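Local atomic coordinates of DUF3829 domain-containing protein (PDB entry 3RH3), a protein that is of unknown function, an all-alpha member of the DUF3829-like family from the gut bacterium Bacteroides thetaiotaomicron that is probably a lipoprotein. Residues P159-Q163 / I209-Y215; Y181-M187 / A244-Y250. One frame throughout, in Å; residues are numbered along the deposited sequence.

Overall arrangement
Contact 1 and contact 2 lie at the two ends of helix 161-181. Contact 1 joins the start of this helix to the loop between helix 189-207 and helix 216-240. Contact 2 joins its end, and the turn that follows, to the start of helix 247-257. The centres are 37 Å apart and the nearest atoms about 24 Å, so the two do not touch. Their segments alternate along the chain: 159-163, 181-187, 209-215, 244-250. All four belong to the DUF3829-like C-terminal domain. Contact 1 is at the surface, contact 2 partly buried. So the two ends of helix 161-181 are packed against different later parts of the chain.

Contact 1. Residues P159-Q163 / I209-Y215; sequences PLKDQ and IPAVTGY
I209 packs on D162 and Q163 in the tighter half of this contact. I209 CD1 meets D162 O at 3.4 Å, and I209 CG2 meets D162 CB at 3.7 Å. Q163 is buried here. In the conformer described, one of two modelled, its chain bends at chi2 (84°), which brings the amide to the loop although its CB does not point there. I209 CG2 then lies 3.5 Å from Q163 CD, and Q163 NE2 gives P210 O a weak, bent bond (3.2 Å, 124°). Both I209 and Q163 also touch F222 of helix 216-240.

This is a helix start packed against an interhelical loop in an all-alpha fold. L160 is the N-cap residue of helix 161-181. Across from it, a type II beta turn from V212 to Y215 leads into helix 216-240, with G214 at positive phi and Y215 as N-cap.

The other half is more exposed. L160 forks there: L160 CD2 meets V212 CG2 at 3.8 Å, and L160 CD1 meets Y215 CD1 at 3.7 Å. Farther out, the exposed P159 ring crosses the Y215 side chain at about a right angle. P159 CG comes 3.4 Å from Y215 OH.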
ATOM      1  N   PRO A 159     -24.400  -7.975 -11.635  1.00 54.44           N
ATOM      2  CA  PRO A 159     -24.132  -9.294 -12.264  1.00 53.55           C
ATOM      3  C   PRO A 159     -22.655  -9.716 -12.244  1.00 53.52           C
ATOM      4  O   PRO A 159     -22.383 -10.909 -12.220  1.00 53.68           O
ATOM      5  CB  PRO A 159     -24.610  -9.102 -13.707  1.00 56.20           C
ATOM      6  CG  PRO A 159     -25.574  -7.974 -13.637  1.00 61.44           C
ATOM      7  CD  PRO A 159     -25.070  -7.059 -12.584  1.00 55.82           C
ATOM      8  N   LEU A 160     -21.712  -8.759 -12.232  1.00 47.12           N
ATOM      9  CA  LEU A 160     -20.277  -9.061 -12.227  1.00 45.19           C
ATOM     10  C   LEU A 160     -19.618  -8.798 -10.872  1.00 50.12           C
ATOM     11  O   LEU A 160     -18.399  -8.538 -10.804  1.00 50.48           O
ATOM     12  CB  LEU A 160     -19.554  -8.259 -13.318  1.00 44.88           C
ATOM     13  CG  LEU A 160     -20.158  -8.328 -14.702  1.00 51.77           C
ATOM     14  CD1 LEU A 160     -19.629  -7.223 -15.552  1.00 52.74           C
ATOM     15  CD2 LEU A 160     -19.907  -9.684 -15.350  1.00 54.38           C
ATOM     16  N   LYS A 161     -20.401  -8.929  -9.792  1.00 45.87           N
ATOM     17  CA  LYS A 161     -19.946  -8.752  -8.411  1.00 44.06           C
ATOM     18  C   LYS A 161     -18.644  -9.530  -8.150  1.00 46.56           C
ATOM     19  O   LYS A 161     -17.659  -8.913  -7.735  1.00 44.38           O
ATOM     20  CB  LYS A 161     -21.050  -9.203  -7.433  1.00 46.89           C
ATOM     21  CG  LYS A 161     -20.755  -9.004  -5.947  1.00 55.95           C
ATOM     22  CD  LYS A 161     -21.765  -9.756  -5.101  1.00 64.19           C
ATOM     23  CE  LYS A 161     -21.447  -9.692  -3.636  1.00 79.52           C
ATOM     24  NZ  LYS A 161     -21.291 -11.052  -3.053  1.00 91.22           N
ATOM     25  N   ASP A 162     -18.623 -10.859  -8.445  1.00 43.59           N
ATOM     26  CA  ASP A 162     -17.476 -11.744  -8.189  1.00 42.66           C
ATOM     27  C   ASP A 162     -16.207 -11.240  -8.880  1.00 44.84           C
ATOM     28  O   ASP A 162     -15.151 -11.210  -8.242  1.00 43.41           O
ATOM     29  CB  ASP A 162     -17.770 -13.183  -8.629  1.00 47.02           C
ATOM     30  CG  ASP A 162     -18.891 -13.908  -7.895  1.00 64.65           C
ATOM     31  OD1 ASP A 162     -19.387 -13.368  -6.873  1.00 65.58           O
ATOM     32  OD2 ASP A 162     -19.260 -15.028  -8.333  1.00 75.78           O
ATOM     33  N   GLN A 163     -16.338 -10.832 -10.175  1.00 40.68           N
ATOM     34  CA  GLN A 163     -15.248 -10.313 -10.989  0.67 39.43           C
ATOM     35  C   GLN A 163     -14.690  -9.012 -10.357  1.00 41.66           C
ATOM     36  O   GLN A 163     -13.485  -8.913 -10.160  1.00 40.05           O
ATOM     37  CB  GLN A 163     -15.731 -10.079 -12.442  0.67 41.58           C
ATOM     38  CG  GLN A 163     -15.981 -11.376 -13.249  0.67 51.56           C
ATOM     39  CD  GLN A 163     -17.345 -12.041 -13.078  0.67 55.96           C
ATOM     40  OE1 GLN A 163     -18.078 -11.836 -12.092  0.67 46.10           O
ATOM     41  NE2 GLN A 163     -17.671 -12.941 -14.001  0.67 32.38           N
ATOM     42  N   ILE A 209     -13.894 -18.016 -11.775  1.00 53.85           N
ATOM     43  CA  ILE A 209     -15.154 -17.250 -11.704  1.00 54.07           C
ATOM     44  C   ILE A 209     -15.952 -17.519 -12.988  1.00 61.55           C
ATOM     45  O   ILE A 209     -15.398 -17.363 -14.083  1.00 61.66           O
ATOM     46  CB  ILE A 209     -14.978 -15.728 -11.441  1.00 55.06           C
ATOM     47  CG1 ILE A 209     -14.345 -15.464 -10.058  1.00 54.03           C
ATOM     48  CG2 ILE A 209     -16.319 -15.004 -11.542  1.00 55.79           C
ATOM     49  CD1 ILE A 209     -13.946 -14.022  -9.824  1.00 58.84           C
ATOM     50  N   PRO A 210     -17.217 -17.991 -12.877  1.00 59.78           N
ATOM     51  CA  PRO A 210     -17.981 -18.288 -14.098  1.00 61.58           C
ATOM     52  C   PRO A 210     -18.332 -17.013 -14.864  1.00 65.06           C
ATOM     53  O   PRO A 210     -18.678 -15.994 -14.256  1.00 63.62           O
ATOM     54  CB  PRO A 210     -19.235 -19.005 -13.576  1.00 64.97           C
ATOM     55  CG  PRO A 210     -19.393 -18.519 -12.172  1.00 68.55           C
ATOM     56  CD  PRO A 210     -18.007 -18.266 -11.655  1.00 61.78           C
ATOM     57  N   ALA A 211     -18.207 -17.073 -16.196  1.00 62.26           N
ATOM     58  CA  ALA A 211     -18.532 -15.977 -17.102  1.00 62.32           C
ATOM     59  C   ALA A 211     -20.036 -15.675 -17.051  1.00 67.74           C
ATOM     60  O   ALA A 211     -20.845 -16.576 -16.800  1.00 69.59           O
ATOM     61  CB  ALA A 211     -18.113 -16.341 -18.520  1.00 63.65           C
ATOM     62  N   VAL A 212     -20.402 -14.405 -17.253  1.00 62.51           N
ATOM     63  CA  VAL A 212     -21.796 -13.959 -17.257  1.00 62.57           C
ATOM     64  C   VAL A 212     -22.145 -13.553 -18.685  1.00 65.48           C
ATOM     65  O   VAL A 212     -21.391 -12.803 -19.307  1.00 64.86           O
ATOM     66  CB  VAL A 212     -22.066 -12.820 -16.236  1.00 65.75           C
ATOM     67  CG1 VAL A 212     -23.564 -12.571 -16.074  1.00 67.30           C
ATOM     68  CG2 VAL A 212     -21.438 -13.128 -14.878  1.00 64.33           C
ATOM     69  N   THR A 213     -23.276 -14.056 -19.207  1.00 60.82           N
ATOM     70  CA  THR A 213     -23.740 -13.776 -20.561  1.00 60.24           C
ATOM     71  C   THR A 213     -24.139 -12.293 -20.680  1.00 60.70           C
ATOM     72  O   THR A 213     -24.799 -11.754 -19.793  1.00 59.23           O
ATOM     73  CB  THR A 213     -24.889 -14.741 -20.899  1.00 70.94           C
ATOM     74  OG1 THR A 213     -24.409 -16.073 -20.733  1.00 70.88           O
ATOM     75  CG2 THR A 213     -25.402 -14.580 -22.324  1.00 70.33           C
ATOM     76  N   GLY A 214     -23.707 -11.665 -21.774  1.00 56.17           N
ATOM     77  CA  GLY A 214     -23.986 -10.264 -22.084  1.00 55.57           C
ATOM     78  C   GLY A 214     -22.991  -9.267 -21.521  1.00 56.85           C
ATOM     79  O   GLY A 214     -23.298  -8.073 -21.442  1.00 57.41           O
ATOM     80  N   TYR A 215     -21.808  -9.745 -21.091  1.00 50.87           N
ATOM     81  CA  TYR A 215     -20.760  -8.902 -20.490  1.00 48.59           C
ATOM     82  C   TYR A 215     -19.376  -9.286 -21.047  1.00 50.26           C
ATOM     83  O   TYR A 215     -18.396  -9.291 -20.304  1.00 48.03           O
ATOM     84  CB  TYR A 215     -20.796  -8.997 -18.934  1.00 49.00           C
ATOM     85  CG  TYR A 215     -22.114  -8.553 -18.343  1.00 52.53           C
ATOM     86  CD1 TYR A 215     -22.374  -7.208 -18.102  1.00 55.09           C
ATOM     87  CD2 TYR A 215     -23.135  -9.470 -18.093  1.00 54.91           C
ATOM     88  CE1 TYR A 215     -23.621  -6.783 -17.640  1.00 59.32           C
ATOM     89  CE2 TYR A 215     -24.379  -9.059 -17.613  1.00 57.03           C
ATOM     90  CZ  TYR A 215     -24.620  -7.714 -17.392  1.00 67.24           C
ATOM     91  OH  TYR A 215     -25.848  -7.316 -16.917  1.00 70.50           O
TER

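Contact 2. Residues Y181-M187 / A244-Y250; sequences YSRKHAM and AYSDKEY. With EDO (1,2-ethanediol), chain D.
Y181 reaches from the end of its helix to the start of helix 247-257, atom by atom. A chi1 of 179° turns the Y181 ring away from its own backbone N and brings it to A244-Y250. Y181 CD2 meets Y250 CD1 at 3.9 Å. Y181 CE2 lies 3.8 Å from Y245 CD1, and the two ring planes are oblique, at 41°. Y181 CZ approaches Y245 CA and S246 N. At the tip, Y181 OH accepts from S246 N at 3.0 Å (146°). Y181 OH also donates to a water at 2.6 Å, in the plane of the ring, and the water in turn donates a hydrogen bond to A244 O. E249 CB packs against Y181 OH at 3.3 Å.

S246 is the N-cap of helix 247-257: its OG accepts from E249 N. Y181 thus binds the backbone NH of the capping residue. The facing loop makes a type II beta turn from R183 to A186.

K184 CB lies 3.6 Å from Y245 CD2, while K184 N sits over a face of that ring. K184 NZ pairs with E46. Y245 OH donates to D247 OD1 from above the carboxylate plane. A 1,2-ethanediol, probably from the crystallisation liquor, bridges H185 N and Y245 O through its O2.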
ATOM      1  N   TYR A 181       7.999  -4.386  -0.687  1.00 31.62           N
ATOM      2  CA  TYR A 181       9.169  -4.272  -1.525  1.00 30.76           C
ATOM      3  C   TYR A 181       9.831  -2.886  -1.375  1.00 33.78           C
ATOM      4  O   TYR A 181      11.062  -2.822  -1.284  1.00 33.71           O
ATOM      5  CB  TYR A 181       8.818  -4.545  -2.991  1.00 31.26           C
ATOM      6  CG  TYR A 181      10.028  -4.409  -3.881  1.00 32.36           C
ATOM      7  CD1 TYR A 181      10.980  -5.428  -3.958  1.00 32.54           C
ATOM      8  CD2 TYR A 181      10.282  -3.223  -4.569  1.00 33.36           C
ATOM      9  CE1 TYR A 181      12.170  -5.249  -4.649  1.00 31.67           C
ATOM     10  CE2 TYR A 181      11.444  -3.058  -5.316  1.00 34.36           C
ATOM     11  CZ  TYR A 181      12.373  -4.086  -5.377  1.00 34.63           C
ATOM     12  OH  TYR A 181      13.544  -3.892  -6.065  1.00 33.65           O
ATOM     13  N   SER A 182       9.023  -1.806  -1.354  1.00 31.70           N
ATOM     14  CA  SER A 182       9.432  -0.390  -1.323  1.00 34.51           C
ATOM     15  C   SER A 182      10.338   0.036  -0.137  1.00 40.20           C
ATOM     16  O   SER A 182      10.684   1.204  -0.041  1.00 42.38           O
ATOM     17  CB  SER A 182       8.184   0.493  -1.305  1.00 39.42           C
ATOM     18  OG  SER A 182       7.634   0.719  -0.011  1.00 50.84           O
ATOM     19  N   ARG A 183      10.652  -0.860   0.778  1.00 37.55           N
ATOM     20  CA  ARG A 183      11.421  -0.548   1.969  1.00 37.99           C
ATOM     21  C   ARG A 183      12.907  -0.599   1.659  1.00 42.66           C
ATOM     22  O   ARG A 183      13.557  -1.640   1.788  1.00 44.26           O
ATOM     23  CB  ARG A 183      11.048  -1.503   3.117  1.00 38.95           C
ATOM     24  CG  ARG A 183       9.586  -1.423   3.485  1.00 40.04           C
ATOM     25  CD  ARG A 183       9.156  -2.522   4.409  1.00 43.52           C
ATOM     26  NE  ARG A 183       7.729  -2.373   4.652  1.00 38.51           N
ATOM     27  CZ  ARG A 183       7.042  -2.982   5.605  1.00 53.04           C
ATOM     28  NH1 ARG A 183       7.650  -3.820   6.437  1.00 55.11           N
ATOM     29  NH2 ARG A 183       5.745  -2.748   5.744  1.00 39.16           N
ATOM     30  N   LYS A 184      13.425   0.533   1.205  1.00 37.93           N
ATOM     31  CA  LYS A 184      14.828   0.738   0.895  1.00 38.31           C
ATOM     32  C   LYS A 184      15.658   0.393   2.130  1.00 44.27           C
ATOM     33  O   LYS A 184      15.305   0.792   3.233  1.00 43.52           O
ATOM     34  CB  LYS A 184      15.021   2.189   0.454  1.00 40.40           C
ATOM     35  CG  LYS A 184      16.427   2.615   0.167  1.00 45.48           C
ATOM     36  CD  LYS A 184      16.406   3.937  -0.578  1.00 51.81           C
ATOM     37  CE  LYS A 184      17.747   4.613  -0.500  1.00 61.01           C
ATOM     38  NZ  LYS A 184      18.780   3.879  -1.267  1.00 62.90           N
ATOM     39  N   HIS A 185      16.702  -0.441   1.938  1.00 43.93           N
ATOM     40  CA  HIS A 185      17.609  -0.955   2.971  1.00 45.31           C
ATOM     41  C   HIS A 185      16.953  -2.053   3.837  1.00 47.45           C
ATOM     42  O   HIS A 185      17.580  -2.520   4.792  1.00 49.22           O
ATOM     43  CB  HIS A 185      18.134   0.173   3.858  1.00 48.34           C
ATOM     44  CG  HIS A 185      19.495  -0.073   4.418  1.00 54.06           C
ATOM     45  ND1 HIS A 185      20.627   0.056   3.640  1.00 57.58           N
ATOM     46  CD2 HIS A 185      19.862  -0.380   5.685  1.00 57.13           C
ATOM     47  CE1 HIS A 185      21.647  -0.188   4.451  1.00 58.73           C
ATOM     48  NE2 HIS A 185      21.235  -0.449   5.694  1.00 58.70           N
ATOM     49  N   ALA A 186      15.726  -2.509   3.488  1.00 40.15           N
ATOM     50  CA  ALA A 186      15.021  -3.488   4.316  1.00 38.55           C
ATOM     51  C   ALA A 186      13.893  -4.212   3.570  1.00 41.36           C
ATOM     52  O   ALA A 186      12.861  -4.505   4.160  1.00 41.68           O
ATOM     53  CB  ALA A 186      14.449  -2.789   5.548  1.00 38.95           C
HETATM   54  N   MSE A 187      14.097  -4.539   2.299  1.00 37.07           N
HETATM   55  CA  MSE A 187      13.116  -5.289   1.493  1.00 33.31           C
HETATM   56  C   MSE A 187      12.719  -6.585   2.247  1.00 41.18           C
HETATM   57  O   MSE A 187      13.573  -7.380   2.618  1.00 43.08           O
HETATM   58  CB  MSE A 187      13.719  -5.611   0.128  1.00 32.13           C
HETATM   59  CG  MSE A 187      12.690  -6.142  -0.843  1.00 33.76           C
HETATM   60 SE   MSE A 187      13.508  -7.287  -2.105  0.75 36.40          SE
HETATM   61  CE  MSE A 187      13.920  -8.781  -0.883  1.00 34.44           C
ATOM     62  N   ALA A 244      17.365  -7.392  -2.247  1.00 39.71           N
ATOM     63  CA  ALA A 244      17.429  -6.000  -1.819  1.00 39.74           C
ATOM     64  C   ALA A 244      16.614  -5.103  -2.727  1.00 42.55           C
ATOM     65  O   ALA A 244      16.461  -5.391  -3.914  1.00 41.87           O
ATOM     66  CB  ALA A 244      18.873  -5.526  -1.780  1.00 41.28           C
ATOM     67  N   TYR A 245      16.099  -4.006  -2.157  1.00 37.84           N
ATOM     68  CA  TYR A 245      15.355  -2.988  -2.869  1.00 35.32           C
ATOM     69  C   TYR A 245      16.254  -2.309  -3.886  1.00 40.18           C
ATOM     70  O   TYR A 245      17.409  -1.973  -3.589  1.00 40.72           O
ATOM     71  CB  TYR A 245      14.812  -1.954  -1.873  1.00 35.83           C
ATOM     72  CG  TYR A 245      14.319  -0.669  -2.516  1.00 34.84           C
ATOM     73  CD1 TYR A 245      12.997  -0.538  -2.932  1.00 33.66           C
ATOM     74  CD2 TYR A 245      15.179   0.412  -2.715  1.00 35.93           C
ATOM     75  CE1 TYR A 245      12.534   0.650  -3.499  1.00 34.05           C
ATOM     76  CE2 TYR A 245      14.729   1.599  -3.285  1.00 36.33           C
ATOM     77  CZ  TYR A 245      13.409   1.708  -3.691  1.00 40.13           C
ATOM     78  OH  TYR A 245      12.960   2.866  -4.264  1.00 41.70           O
ATOM     79  N   SER A 246      15.706  -2.079  -5.073  1.00 36.45           N
ATOM     80  CA  SER A 246      16.380  -1.392  -6.161  1.00 37.05           C
ATOM     81  C   SER A 246      15.519  -0.206  -6.569  1.00 40.98           C
ATOM     82  O   SER A 246      14.323  -0.396  -6.810  1.00 36.83           O
ATOM     83  CB  SER A 246      16.583  -2.360  -7.326  1.00 39.55           C
ATOM     84  OG  SER A 246      16.892  -1.687  -8.530  1.00 50.93           O
ATOM     85  N   ASP A 247      16.099   1.021  -6.668  1.00 40.96           N
ATOM     86  CA  ASP A 247      15.296   2.174  -7.123  1.00 42.00           C
ATOM     87  C   ASP A 247      14.814   1.934  -8.567  1.00 45.76           C
ATOM     88  O   ASP A 247      13.658   2.232  -8.878  1.00 44.96           O
ATOM     89  CB  ASP A 247      16.069   3.499  -7.009  1.00 46.52           C
ATOM     90  CG  ASP A 247      16.037   4.111  -5.615  1.00 69.72           C
ATOM     91  OD1 ASP A 247      14.923   4.436  -5.130  1.00 70.53           O
ATOM     92  OD2 ASP A 247      17.128   4.300  -5.020  1.00 80.78           O
ATOM     93  N   LYS A 248      15.682   1.313  -9.407  1.00 42.88           N
ATOM     94  CA  LYS A 248      15.410   0.996 -10.810  1.00 43.12           C
ATOM     95  C   LYS A 248      14.216   0.019 -10.937  1.00 45.70           C
ATOM     96  O   LYS A 248      13.350   0.227 -11.791  1.00 44.83           O
ATOM     97  CB  LYS A 248      16.661   0.423 -11.495  1.00 46.04           C
ATOM     98  CG  LYS A 248      16.526   0.300 -13.013  1.00 59.69           C
ATOM     99  CD  LYS A 248      17.862   0.044 -13.706  1.00 69.35           C
ATOM    100  N   GLU A 249      14.173  -1.028 -10.092  1.00 39.54           N
ATOM    101  CA  GLU A 249      13.096  -2.028 -10.119  1.00 37.71           C
ATOM    102  C   GLU A 249      11.799  -1.430  -9.627  1.00 39.55           C
ATOM    103  O   GLU A 249      10.752  -1.675 -10.214  1.00 40.06           O
ATOM    104  CB  GLU A 249      13.464  -3.265  -9.273  1.00 38.98           C
ATOM    105  CG  GLU A 249      14.552  -4.134  -9.893  1.00 49.84           C
ATOM    106  CD  GLU A 249      14.071  -5.194 -10.865  1.00 76.42           C
ATOM    107  OE1 GLU A 249      12.908  -5.111 -11.328  1.00 67.03           O
ATOM    108  OE2 GLU A 249      14.858  -6.125 -11.153  1.00 81.07           O
ATOM    109  N   TYR A 250      11.864  -0.645  -8.562  1.00 36.77           N
ATOM    110  CA  TYR A 250      10.692  -0.020  -7.962  1.00 36.60           C
ATOM    111  C   TYR A 250      10.064   1.008  -8.912  1.00 39.91           C
ATOM    112  O   TYR A 250       8.848   0.986  -9.102  1.00 37.73           O
ATOM    113  CB  TYR A 250      11.032   0.611  -6.612  1.00 39.15           C
ATOM    114  CG  TYR A 250       9.808   1.099  -5.879  1.00 43.30           C
ATOM    115  CD1 TYR A 250       8.772   0.223  -5.552  1.00 45.49           C
ATOM    116  CD2 TYR A 250       9.641   2.446  -5.585  1.00 45.25           C
ATOM    117  CE1 TYR A 250       7.605   0.678  -4.942  1.00 47.33           C
ATOM    118  CE2 TYR A 250       8.484   2.910  -4.958  1.00 46.45           C
ATOM    119  CZ  TYR A 250       7.467   2.021  -4.642  1.00 54.50           C
ATOM    120  OH  TYR A 250       6.325   2.450  -4.008  1.00 57.48           O
TER
HETATM  121  C1  EDO D 294      19.747   0.692  -0.801  1.00 49.92           C
HETATM  122  O1  EDO D 294      19.656   1.105   0.574  1.00 54.04           O
HETATM  123  C2  EDO D 294      18.429   0.106  -1.315  1.00 47.79           C
HETATM  124  O2  EDO D 294      18.038  -1.163  -0.733  1.00 41.96           O
HETATM  125  O   HOH W   1      15.433  -5.746  -6.187  1.00 30.97           O